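Local coordinates for Lin1840 protein (Listeria innocua serovar 6a, PDB 4ZOC) that probably hydrolyses terminal, non-reducing beta-D-glucosyl residues to release beta-D-glucose, as a family 3 glycoside hydrolase with a part in beta-1,2-glucan metabolism, at residues Phe685-Tyr688 with Lys694-Glu697; Val208-Arg213 with Gln217-Ala222; Thr440-Glu445 with Tyr487-Phe492; Thr431-Ser436 with Gln455-Val460. The protein carries 2 engineered substitutions. One frame throughout, in Å; residues are numbered along the deposited sequence.

Contact 1 (Phe685-Tyr688 with Lys694-Glu697); sequences FSFY and KVQE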
loop_
_atom_site.group_PDB
_atom_site.type_symbol
_atom_site.label_atom_id
_atom_site.label_comp_id
_atom_site.label_asym_id
_atom_site.label_seq_id
_atom_site.Cartn_x
_atom_site.Cartn_y
_atom_site.Cartn_z
ATOM N N PHE A 685 0.733 22.437 -16.035
ATOM C CA PHE A 685 -0.704 22.433 -15.813
ATOM C C PHE A 685 -1.419 21.173 -16.323
ATOM O O PHE A 685 -2.622 21.037 -16.157
ATOM C CB PHE A 685 -1.352 23.676 -16.487
ATOM C CG PHE A 685 -0.979 24.985 -15.866
ATOM C CD1 PHE A 685 0.240 25.610 -16.137
ATOM C CD2 PHE A 685 -1.873 25.641 -15.065
ATOM C CE1 PHE A 685 0.581 26.819 -15.523
ATOM C CE2 PHE A 685 -1.536 26.815 -14.410
ATOM C CZ PHE A 685 -0.333 27.449 -14.673
ATOM N N SER A 686 -0.653 20.302 -16.962
ATOM C CA SER A 686 -1.179 19.161 -17.669
ATOM C C SER A 686 -1.090 17.918 -16.820
ATOM O O SER A 686 -0.323 17.852 -15.817
ATOM C CB SER A 686 -0.400 18.993 -18.946
ATOM O OG SER A 686 -0.600 20.178 -19.739
ATOM N N PHE A 687 -1.862 16.910 -17.273
ATOM C CA PHE A 687 -1.953 15.627 -16.614
ATOM C C PHE A 687 -2.492 14.548 -17.525
ATOM O O PHE A 687 -3.010 14.845 -18.573
ATOM C CB PHE A 687 -2.816 15.707 -15.349
ATOM C CG PHE A 687 -4.273 15.863 -15.618
ATOM C CD1 PHE A 687 -4.773 17.145 -15.966
ATOM C CD2 PHE A 687 -5.108 14.813 -15.624
ATOM C CE1 PHE A 687 -6.122 17.304 -16.219
ATOM C CE2 PHE A 687 -6.451 14.978 -15.889
ATOM C CZ PHE A 687 -6.923 16.250 -16.218
ATOM N N TYR A 688 -2.359 13.267 -17.091
ATOM C CA TYR A 688 -2.887 12.152 -17.784
ATOM C C TYR A 688 -4.342 11.873 -17.448
ATOM O O TYR A 688 -4.657 11.749 -16.305
ATOM C CB TYR A 688 -2.051 10.906 -17.484
ATOM C CG TYR A 688 -0.721 10.975 -18.184
ATOM C CD1 TYR A 688 -0.588 10.637 -19.456
ATOM C CD2 TYR A 688 0.404 11.483 -17.523
ATOM C CE1 TYR A 688 0.677 10.719 -20.081
ATOM C CE2 TYR A 688 1.641 11.572 -18.114
ATOM C CZ TYR A 688 1.779 11.157 -19.383
ATOM O OH TYR A 688 3.019 11.273 -19.911
ATOM N N LYS A 694 -2.190 12.892 -22.380
ATOM C CA LYS A 694 -1.648 14.037 -21.662
ATOM C C LYS A 694 -2.428 15.287 -22.136
ATOM O O LYS A 694 -2.410 15.579 -23.329
ATOM C CB LYS A 694 -0.177 14.146 -22.010
ATOM C CG LYS A 694 0.547 15.261 -21.290
ATOM C CD LYS A 694 0.682 14.896 -19.828
ATOM C CE LYS A 694 1.829 15.581 -19.150
ATOM N NZ LYS A 694 3.104 15.285 -19.834
ATOM N N VAL A 695 -3.149 15.937 -21.213
ATOM C CA VAL A 695 -4.094 16.999 -21.505
ATOM C C VAL A 695 -3.908 18.184 -20.661
ATOM O O VAL A 695 -3.355 18.142 -19.555
ATOM C CB VAL A 695 -5.527 16.503 -21.320
ATOM C CG1 VAL A 695 -5.778 15.375 -22.276
ATOM C CG2 VAL A 695 -5.821 16.058 -19.910
ATOM N N GLN A 696 -4.427 19.302 -21.152
ATOM C CA GLN A 696 -4.630 20.467 -20.319
ATOM C C GLN A 696 -6.102 20.872 -20.431
ATOM O O GLN A 696 -6.645 21.029 -21.521
ATOM C CB GLN A 696 -3.712 21.639 -20.763
ATOM C CG GLN A 696 -3.775 22.804 -19.803
ATOM C CD GLN A 696 -3.069 24.081 -20.193
ATOM O OE1 GLN A 696 -2.548 24.260 -21.331
ATOM N NE2 GLN A 696 -2.981 24.983 -19.199
ATOM N N GLU A 697 -6.748 21.050 -19.309
ATOM C CA GLU A 697 -8.169 21.332 -19.247
ATOM C C GLU A 697 -8.282 22.775 -18.716
ATOM O O GLU A 697 -7.544 23.181 -17.783
ATOM C CB GLU A 697 -8.876 20.370 -18.248
ATOM C CG GLU A 697 -8.891 18.948 -18.715
ATOM C CD GLU A 697 -9.480 17.961 -17.730
ATOM O OE1 GLU A 697 -9.636 18.265 -16.531
ATOM O OE2 GLU A 697 -9.789 16.866 -18.207
HETATM O O HOH W 1 -5.330 20.802 -16.731
#
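F687 and V695 exchange two backbone hydrogen bonds, which makes them the hydrogen-bonded antiparallel pair of a short beta hairpin in the fibronectin type III-like domain. F687 N reaches V695 O at 3.0 Å, and V695 N returns to F687 O at 2.9 Å with an N-H...O angle of 168°. Y688 and K694 form the next, non-hydrogen-bonded pair. On the N-terminal side of F687, direct backbone bonding gives way to a water bridge: water 1 accepts from E697 N at 3.0 Å and probably donates to F685 O. S686 CA still lies close to V695 O, a CA-H...O contact.

Each pair also packs a side chain over a ring. On the F687 and V695 face, V695 CG2 sits 4.0 Å from the centroid of the F687 ring, over its face in a CH-pi contact. The carboxylate of E697 meets the same ring differently: OE1 lies at the edge, in the ring plane, and the carboxylate and ring planes are 88° apart, so a partly negative oxygen faces C-H groups and not the pi cloud. E697 OE2 is hydrogen-bonded to S652 OG, and the E697 side chain lies about 5 Å from the bound magnesium ion.

On the other face, K694 lays its aliphatic part across the Y688 ring. Its CG is anti to the backbone N (chi1 -177°), and a bend at chi2 brings CD over the ring, 4.0 Å from the centroid. Toward F685, Q696 OE1 accepts from G621 N, while Q696 NE2 packs 3.4 Å from F685 CB.

Contact 2 (Val208-Arg213 with Gln217-Ala222); sequences VNMSTR and QNYLPA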
loop_
_atom_site.group_PDB
_atom_site.type_symbol
_atom_site.label_atom_id
_atom_site.label_comp_id
_atom_site.label_asym_id
_atom_site.label_seq_id
_atom_site.Cartn_x
_atom_site.Cartn_y
_atom_site.Cartn_z
ATOM N N VAL A 208 4.560 -4.946 -7.148
ATOM C CA VAL A 208 4.183 -3.546 -7.409
ATOM C C VAL A 208 2.925 -3.622 -8.222
ATOM O O VAL A 208 2.859 -4.416 -9.224
ATOM C CB VAL A 208 5.253 -2.857 -8.240
ATOM C CG1 VAL A 208 4.818 -1.513 -8.786
ATOM C CG2 VAL A 208 6.548 -2.696 -7.409
ATOM N N ASN A 209 1.962 -2.823 -7.847
ATOM C CA ASN A 209 0.738 -2.677 -8.688
ATOM C C ASN A 209 0.162 -1.270 -8.532
ATOM O O ASN A 209 -0.019 -0.764 -7.394
ATOM C CB ASN A 209 -0.310 -3.665 -8.310
ATOM C CG ASN A 209 -1.493 -3.617 -9.256
ATOM O OD1 ASN A 209 -2.547 -3.015 -8.933
ATOM N ND2 ASN A 209 -1.345 -4.258 -10.415
ATOM N N MET A 210 -0.056 -0.643 -9.680
ATOM C CA MET A 210 -0.725 0.650 -9.793
ATOM C C MET A 210 -1.433 0.700 -11.164
ATOM O O MET A 210 -1.112 -0.074 -12.113
ATOM C CB MET A 210 0.212 1.862 -9.626
ATOM C CG MET A 210 1.238 2.118 -10.744
ATOM S SD MET A 210 2.732 1.111 -10.654
ATOM C CE MET A 210 3.472 1.633 -9.121
ATOM N N SER A 211 -2.387 1.592 -11.274
ATOM C CA SER A 211 -3.053 1.797 -12.560
ATOM C C SER A 211 -2.002 2.327 -13.613
ATOM O O SER A 211 -1.029 2.970 -13.286
ATOM C CB SER A 211 -4.255 2.707 -12.454
ATOM O OG SER A 211 -3.864 4.087 -12.338
ATOM N N THR A 212 -2.242 1.993 -14.861
ATOM C CA THR A 212 -1.457 2.543 -15.972
ATOM C C THR A 212 -1.366 4.057 -15.908
ATOM O O THR A 212 -0.283 4.655 -16.025
ATOM C CB THR A 212 -1.975 2.050 -17.287
ATOM O OG1 THR A 212 -2.200 0.608 -17.246
ATOM C CG2 THR A 212 -0.936 2.375 -18.355
ATOM N N ARG A 213 -2.494 4.697 -15.583
ATOM C CA ARG A 213 -2.526 6.151 -15.510
ATOM C C ARG A 213 -1.590 6.640 -14.420
ATOM O O ARG A 213 -0.886 7.617 -14.609
ATOM C CB ARG A 213 -3.942 6.688 -15.226
ATOM C CG ARG A 213 -4.025 8.240 -15.239
ATOM C CD ARG A 213 -5.402 8.750 -14.760
ATOM N NE ARG A 213 -5.748 8.013 -13.522
ATOM C CZ ARG A 213 -5.146 8.209 -12.342
ATOM N NH1 ARG A 213 -4.202 9.148 -12.223
ATOM N NH2 ARG A 213 -5.424 7.416 -11.249
ATOM N N GLN A 217 1.574 8.992 -14.653
ATOM C CA GLN A 217 1.482 10.288 -13.979
ATOM C C GLN A 217 2.651 10.587 -13.053
ATOM O O GLN A 217 3.204 11.707 -13.071
ATOM C CB GLN A 217 0.177 10.404 -13.097
ATOM C CG GLN A 217 0.012 11.778 -12.523
ATOM C CD GLN A 217 -0.210 12.815 -13.613
ATOM O OE1 GLN A 217 -1.095 12.675 -14.448
ATOM N NE2 GLN A 217 0.569 13.856 -13.588
ATOM N N ASN A 218 3.032 9.573 -12.265
ATOM C CA ASN A 218 3.965 9.726 -11.136
ATOM C C ASN A 218 5.260 8.890 -11.224
ATOM O O ASN A 218 6.319 9.322 -10.775
ATOM C CB ASN A 218 3.239 9.503 -9.834
ATOM C CG ASN A 218 2.263 10.643 -9.530
ATOM O OD1 ASN A 218 2.604 11.792 -9.646
ATOM N ND2 ASN A 218 1.067 10.321 -9.153
ATOM N N TYR A 219 5.138 7.704 -11.814
ATOM C CA TYR A 219 6.239 6.723 -11.689
ATOM C C TYR A 219 7.196 6.758 -12.878
ATOM O O TYR A 219 8.363 6.394 -12.723
ATOM C CB TYR A 219 5.660 5.307 -11.490
ATOM C CG TYR A 219 5.200 5.163 -10.091
ATOM C CD1 TYR A 219 3.981 5.627 -9.720
ATOM C CD2 TYR A 219 6.051 4.650 -9.081
ATOM C CE1 TYR A 219 3.592 5.590 -8.405
ATOM C CE2 TYR A 219 5.619 4.573 -7.797
ATOM C CZ TYR A 219 4.377 5.035 -7.469
ATOM O OH TYR A 219 3.989 5.047 -6.130
ATOM N N LEU A 220 6.712 7.155 -14.060
ATOM C CA LEU A 220 7.581 7.214 -15.242
ATOM C C LEU A 220 8.313 8.550 -15.520
ATOM O O LEU A 220 9.353 8.525 -16.185
ATOM C CB LEU A 220 6.806 6.798 -16.490
ATOM C CG LEU A 220 6.242 5.383 -16.552
ATOM C CD1 LEU A 220 5.497 5.170 -17.882
ATOM C CD2 LEU A 220 7.401 4.460 -16.487
ATOM N N PRO A 221 7.808 9.695 -15.012
ATOM C CA PRO A 221 8.387 10.929 -15.504
ATOM C C PRO A 221 9.912 11.086 -15.270
ATOM O O PRO A 221 10.613 11.619 -16.147
ATOM C CB PRO A 221 7.655 11.967 -14.706
ATOM C CG PRO A 221 6.209 11.432 -14.752
ATOM C CD PRO A 221 6.475 9.956 -14.370
ATOM N N ALA A 222 10.437 10.686 -14.124
ATOM C CA ALA A 222 11.845 10.910 -13.881
ATOM C C ALA A 222 12.679 10.071 -14.836
ATOM O O ALA A 222 13.677 10.590 -15.392
ATOM C CB ALA A 222 12.234 10.728 -12.409
HETATM O O HOH W 2 -3.477 11.534 -13.872
#
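Q217 N donates to R213 O at 2.8 Å, with an N-H...O angle of 148°, the i to i+4 bond of helix 212-219. The same two residues meet again through solvent. A bend at chi2 (65°) carries the Q217 amide to the side where the R213 guanidinium lies. Water 2 sits at the edge of that guanidinium, in its plane, accepting from R213 NH1 at 3.0 Å and donating to Q217 OE1 at 2.7 Å; R213 NH2 forms a salt bridge with D242 of the second subunit. Q217 OE1 probably accepts twice, the second time from Y688 N of the fibronectin-like domain.

N218 follows, its ND2 tied to E214 OE2 one turn back, within a wider pi-type turn at 217-219. Y219 then presents its ring to M210, in the loop before the helix. M210 is modelled in two conformers; in the one described, CE stands 3.7 Å from the ring centroid and only 5° off the normal, nearly equidistant from the six ring carbons, so that methyl is centred over the face in a CH-pi contact. M210 SD is farther, 4.9 Å from the centroid but still above the face, which makes this a Met-aromatic contact led by the methyl. Bends at chi2 and chi3 fold the methionine chain toward the ring.

Past L220 the chain resumes as helix 221-228, where P221 and A222 pack on helix 158-173 of the barrel domain, while Q217 and R213 of helix 212-219 touch strand 687-688.

Contact 3 (Thr440-Glu445 with Tyr487-Phe492); sequences TELSEE and YQLAKF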
loop_
_atom_site.group_PDB
_atom_site.type_symbol
_atom_site.label_atom_id
_atom_site.label_comp_id
_atom_site.label_asym_id
_atom_site.label_seq_id
_atom_site.Cartn_x
_atom_site.Cartn_y
_atom_site.Cartn_z
ATOM N N THR A 440 22.898 -1.261 19.360
ATOM C CA THR A 440 21.650 -1.895 19.800
ATOM C C THR A 440 21.558 -2.159 21.322
ATOM O O THR A 440 20.663 -2.843 21.786
ATOM C CB THR A 440 21.435 -3.226 19.029
ATOM O OG1 THR A 440 22.441 -4.187 19.428
ATOM C CG2 THR A 440 21.516 -3.003 17.530
ATOM N N GLU A 441 22.514 -1.662 22.103
ATOM C CA GLU A 441 22.553 -1.974 23.534
ATOM C C GLU A 441 22.645 -0.638 24.299
ATOM O O GLU A 441 23.140 0.378 23.774
ATOM C CB GLU A 441 23.787 -2.885 23.861
ATOM C CG GLU A 441 23.922 -4.230 23.146
ATOM C CD GLU A 441 22.888 -5.218 23.560
ATOM O OE1 GLU A 441 21.982 -4.799 24.380
ATOM O OE2 GLU A 441 22.899 -6.353 23.009
ATOM N N LEU A 442 22.178 -0.647 25.540
ATOM C CA LEU A 442 22.441 0.413 26.499
ATOM C C LEU A 442 22.649 -0.246 27.858
ATOM O O LEU A 442 21.661 -0.650 28.535
ATOM C CB LEU A 442 21.266 1.438 26.564
ATOM C CG LEU A 442 21.473 2.565 27.551
ATOM C CD1 LEU A 442 22.720 3.372 27.180
ATOM C CD2 LEU A 442 20.278 3.473 27.626
ATOM N N SER A 443 23.913 -0.359 28.285
ATOM C CA SER A 443 24.258 -1.035 29.520
ATOM C C SER A 443 24.272 -0.070 30.673
ATOM O O SER A 443 24.340 1.178 30.474
ATOM C CB SER A 443 25.652 -1.685 29.406
ATOM O OG SER A 443 26.657 -0.690 29.304
ATOM N N GLU A 444 24.287 -0.652 31.888
ATOM C CA GLU A 444 24.530 0.164 33.108
ATOM C C GLU A 444 25.872 0.889 33.094
ATOM O O GLU A 444 25.964 2.055 33.465
ATOM C CB GLU A 444 24.343 -0.661 34.381
ATOM C CG GLU A 444 22.943 -1.279 34.474
ATOM C CD GLU A 444 21.875 -0.191 34.444
ATOM O OE1 GLU A 444 21.994 0.736 35.245
ATOM O OE2 GLU A 444 20.978 -0.201 33.567
ATOM N N GLU A 445 26.879 0.208 32.588
ATOM C CA GLU A 445 28.180 0.775 32.508
ATOM C C GLU A 445 28.154 1.999 31.563
ATOM O O GLU A 445 28.796 3.013 31.837
ATOM C CB GLU A 445 29.155 -0.336 32.052
ATOM C CG GLU A 445 30.602 0.169 31.998
ATOM C CD GLU A 445 31.604 -0.900 31.565
ATOM O OE1 GLU A 445 31.251 -2.067 31.313
ATOM O OE2 GLU A 445 32.789 -0.553 31.428
ATOM N N TYR A 487 16.554 4.997 21.423
ATOM C CA TYR A 487 15.516 5.817 22.022
ATOM C C TYR A 487 15.673 5.822 23.538
ATOM O O TYR A 487 15.528 6.897 24.153
ATOM C CB TYR A 487 14.095 5.361 21.657
ATOM C CG TYR A 487 13.792 5.405 20.172
ATOM C CD1 TYR A 487 13.341 6.546 19.603
ATOM C CD2 TYR A 487 13.923 4.271 19.364
ATOM C CE1 TYR A 487 13.056 6.621 18.240
ATOM C CE2 TYR A 487 13.695 4.345 17.998
ATOM C CZ TYR A 487 13.224 5.495 17.453
ATOM O OH TYR A 487 12.925 5.497 16.088
ATOM N N GLN A 488 16.051 4.697 24.128
ATOM C CA GLN A 488 16.308 4.684 25.581
ATOM C C GLN A 488 17.464 5.613 25.948
ATOM O O GLN A 488 17.443 6.251 26.988
ATOM C CB GLN A 488 16.567 3.254 26.123
ATOM C CG GLN A 488 15.397 2.284 25.965
ATOM C CD GLN A 488 15.871 0.836 26.051
ATOM O OE1 GLN A 488 17.071 0.533 26.310
ATOM N NE2 GLN A 488 14.951 -0.078 25.871
ATOM N N LEU A 489 18.515 5.602 25.161
ATOM C CA LEU A 489 19.636 6.527 25.377
ATOM C C LEU A 489 19.230 7.967 25.302
ATOM O O LEU A 489 19.623 8.763 26.153
ATOM C CB LEU A 489 20.815 6.189 24.384
ATOM C CG LEU A 489 22.028 7.071 24.432
ATOM C CD1 LEU A 489 22.663 7.136 25.819
ATOM C CD2 LEU A 489 23.087 6.568 23.399
ATOM N N ALA A 490 18.456 8.355 24.307
ATOM C CA ALA A 490 18.006 9.759 24.204
ATOM C C ALA A 490 17.166 10.149 25.450
ATOM O O ALA A 490 17.306 11.211 25.980
ATOM C CB ALA A 490 17.205 9.903 22.941
ATOM N N LYS A 491 16.309 9.233 25.900
ATOM C CA LYS A 491 15.493 9.389 27.114
ATOM C C LYS A 491 16.388 9.568 28.331
ATOM O O LYS A 491 16.221 10.550 29.058
ATOM C CB LYS A 491 14.553 8.205 27.299
ATOM C CG LYS A 491 13.509 8.310 28.430
ATOM C CD LYS A 491 12.541 7.121 28.390
ATOM C CE LYS A 491 13.205 5.818 28.844
ATOM N NZ LYS A 491 12.165 4.796 29.181
ATOM N N PHE A 492 17.364 8.683 28.501
ATOM C CA PHE A 492 18.378 8.861 29.546
ATOM C C PHE A 492 19.132 10.179 29.530
ATOM O O PHE A 492 19.182 10.817 30.545
ATOM C CB PHE A 492 19.332 7.677 29.568
ATOM C CG PHE A 492 20.379 7.788 30.614
ATOM C CD1 PHE A 492 20.068 7.556 31.957
ATOM C CD2 PHE A 492 21.675 8.058 30.267
ATOM C CE1 PHE A 492 21.067 7.661 32.938
ATOM C CE2 PHE A 492 22.657 8.171 31.243
ATOM C CZ PHE A 492 22.357 7.933 32.587
#
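L442 reaches from the loop before helix 444-456 to the flank of helix 484-494, and its two methyls make the contacts. The CB bond already points toward the helix. With chi1 at 180° the branch at CG is carried outward from the loop, and chi2 of 60° divides the methyls between two targets. CD2 comes against the helix backbone, 3.7 Å from L489 N and 3.9 Å from Q488 C; it also touches the first side-chain carbon of Q488, CB, at 4.0 Å. CD1 meets L489 CD1 at 4.0 Å, methyl against methyl, with the two leucine side chains crossing at about a right angle. No hydrogen bond spans the segments, and the 152 Å² buried between them comes largely from L442.

Both helices are beta-alpha-beta connections of the alpha/beta C-terminal domain: helix 444-456 links strands 432-436 and 459-465, and helix 484-494 links the parallel strands 459-465 and 500-505. L489 touches L462 of strand 459-465, so its side chain bridges the loop leucine and the sheet. S443, next to L442, is the N-cap of helix 444-456: its OG accepts from D446 N, fixing where the loop ends and the helix starts. One turn beyond Q488, held by the backbone bond from F492 N to Q488 O at 2.9 Å, the F492 side chain touches K447 and V450 of helix 444-456.

Contact 4 (Thr431-Ser436 with Gln455-Val460); sequences TVEVVS and QNMDVV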
loop_
_atom_site.group_PDB
_atom_site.type_symbol
_atom_site.label_atom_id
_atom_site.label_comp_id
_atom_site.label_asym_id
_atom_site.label_seq_id
_atom_site.Cartn_x
_atom_site.Cartn_y
_atom_site.Cartn_z
ATOM N N THR A 431 37.228 21.353 23.494
ATOM C CA THR A 431 36.837 20.481 24.563
ATOM C C THR A 431 35.699 19.524 24.166
ATOM O O THR A 431 34.539 19.932 23.986
ATOM C CB THR A 431 36.388 21.315 25.757
ATOM O OG1 THR A 431 37.412 22.279 26.010
ATOM C CG2 THR A 431 36.166 20.380 26.979
ATOM N N VAL A 432 36.084 18.257 23.974
ATOM C CA VAL A 432 35.156 17.187 23.662
ATOM C C VAL A 432 35.509 15.991 24.525
ATOM O O VAL A 432 36.666 15.566 24.626
ATOM C CB VAL A 432 35.153 16.785 22.167
ATOM C CG1 VAL A 432 34.047 15.802 21.867
ATOM C CG2 VAL A 432 35.051 17.975 21.240
ATOM N N GLU A 433 34.503 15.482 25.243
ATOM C CA GLU A 433 34.621 14.226 25.943
ATOM C C GLU A 433 33.655 13.250 25.289
ATOM O O GLU A 433 32.494 13.550 25.172
ATOM C CB GLU A 433 34.183 14.458 27.351
ATOM C CG GLU A 433 34.729 13.521 28.362
ATOM C CD GLU A 433 34.738 14.195 29.754
ATOM O OE1 GLU A 433 34.061 13.710 30.609
ATOM O OE2 GLU A 433 35.450 15.187 30.004
ATOM N N VAL A 434 34.138 12.059 24.994
ATOM C CA VAL A 434 33.450 11.141 24.128
ATOM C C VAL A 434 33.106 9.900 24.874
ATOM O O VAL A 434 33.930 9.362 25.566
ATOM C CB VAL A 434 34.370 10.771 22.952
ATOM C CG1 VAL A 434 33.689 9.683 22.129
ATOM C CG2 VAL A 434 34.619 12.013 22.135
ATOM N N VAL A 435 31.884 9.400 24.701
ATOM C CA VAL A 435 31.504 8.098 25.188
ATOM C C VAL A 435 30.751 7.380 24.054
ATOM O O VAL A 435 29.600 7.720 23.757
ATOM C CB VAL A 435 30.550 8.156 26.394
ATOM C CG1 VAL A 435 30.222 6.790 26.970
ATOM C CG2 VAL A 435 31.136 9.021 27.551
ATOM N N SER A 436 31.399 6.372 23.468
ATOM C CA SER A 436 30.831 5.552 22.420
ATOM C C SER A 436 29.943 4.516 23.044
ATOM O O SER A 436 30.234 4.024 24.147
ATOM C CB SER A 436 31.953 4.831 21.640
ATOM O OG SER A 436 31.433 4.003 20.657
ATOM N N GLN A 455 28.050 15.436 32.962
ATOM C CA GLN A 455 28.361 16.268 34.176
ATOM C C GLN A 455 29.499 17.220 33.978
ATOM O O GLN A 455 29.393 18.387 34.340
ATOM C CB GLN A 455 28.652 15.385 35.398
ATOM C CG GLN A 455 27.424 15.132 36.243
ATOM C CD GLN A 455 27.560 13.986 37.267
ATOM O OE1 GLN A 455 26.560 13.515 37.831
ATOM N NE2 GLN A 455 28.782 13.536 37.500
ATOM N N ASN A 456 30.585 16.707 33.406
ATOM C CA ASN A 456 31.779 17.452 33.048
ATOM C C ASN A 456 31.612 18.533 32.020
ATOM O O ASN A 456 32.169 19.643 32.148
ATOM C CB ASN A 456 32.883 16.479 32.552
ATOM C CG ASN A 456 33.404 15.543 33.654
ATOM O OD1 ASN A 456 33.270 15.824 34.845
ATOM N ND2 ASN A 456 34.058 14.445 33.251
ATOM N N MET A 457 30.838 18.252 30.987
ATOM C CA MET A 457 30.624 19.185 29.876
ATOM C C MET A 457 29.399 20.082 29.996
ATOM O O MET A 457 28.728 20.087 31.017
ATOM C CB MET A 457 30.448 18.274 28.658
ATOM C CG MET A 457 31.734 17.503 28.390
ATOM S SD MET A 457 33.213 18.377 27.873
ATOM C CE MET A 457 34.075 18.604 29.442
ATOM N N ASP A 458 29.137 20.899 28.969
ATOM C CA ASP A 458 28.030 21.849 29.015
ATOM C C ASP A 458 26.840 21.523 28.090
ATOM O O ASP A 458 25.724 21.935 28.382
ATOM C CB ASP A 458 28.523 23.239 28.670
ATOM C CG ASP A 458 29.463 23.808 29.756
ATOM O OD1 ASP A 458 29.369 23.392 30.935
ATOM O OD2 ASP A 458 30.341 24.568 29.393
ATOM N N VAL A 459 27.114 20.908 26.944
ATOM C CA VAL A 459 26.068 20.517 25.962
ATOM C C VAL A 459 26.400 19.104 25.500
ATOM O O VAL A 459 27.584 18.624 25.563
ATOM C CB VAL A 459 26.027 21.444 24.732
ATOM C CG1 VAL A 459 25.769 22.885 25.151
ATOM C CG2 VAL A 459 27.328 21.371 24.000
ATOM N N VAL A 460 25.372 18.402 25.027
ATOM C CA VAL A 460 25.522 17.040 24.638
ATOM C C VAL A 460 25.224 16.980 23.178
ATOM O O VAL A 460 24.237 17.531 22.717
ATOM C CB VAL A 460 24.547 16.131 25.355
ATOM C CG1 VAL A 460 24.727 14.665 24.992
ATOM C CG2 VAL A 460 24.606 16.348 26.879
#
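E433 and N456 supply the polar part of this contact, a single hydrogen bond between side chains. N456 ND2 donates to E433 OE1 in a nearly straight bond of 2.7 Å (N-H...O 170°). The acceptor uses its syn lone pair, on the side of OE2, and lies close to the amide plane of N456, whereas the carboxylate and amide planes are turned 69° from each other. E433 reaches the amide by extension, its chain staying stretched out beyond CG.

The apolar part belongs to M457, the first residue after helix 444-456 to leave helical backbone angles. Bends at chi2 and chi3 fold its end beside the strand. M457 SD and CE both lie 3.7 Å from T431 CG2, and M457 CG packs on E433 CB at 4.0 Å.

Strand 432-436 is an edge strand of the mixed sheet, bonded to strand 393-397. Together with helix 444-456 and the parallel strand 459-465 it forms a beta-alpha-beta crossover that skips one strand. The helix packs on strand 432-436 through A453 and V450, and after M457, which also touches A394, the chain enters strand 459-465 on the other side of strand 393-397.

Overall arrangement
From the N terminus, contact 2 comes first, a local closure around helix 212-219 in the barrel domain. Contact 4 opens next at strand 432-436, and contact 3 starts at 440-445 before contact 4 closes at 455-460; contact 3 closes at 487-492, so the two cross. Both use helix 444-456, tying its C-terminal end to the edge strand and the loop before its start to helix 484-494. Contact 1, a hairpin in the fibronectin-like domain, closes last. It lies far from contacts 3 and 4 but touches contact 2, where strand 687-688 meets helix 212-219, joining the barrel and fibronectin-like domains.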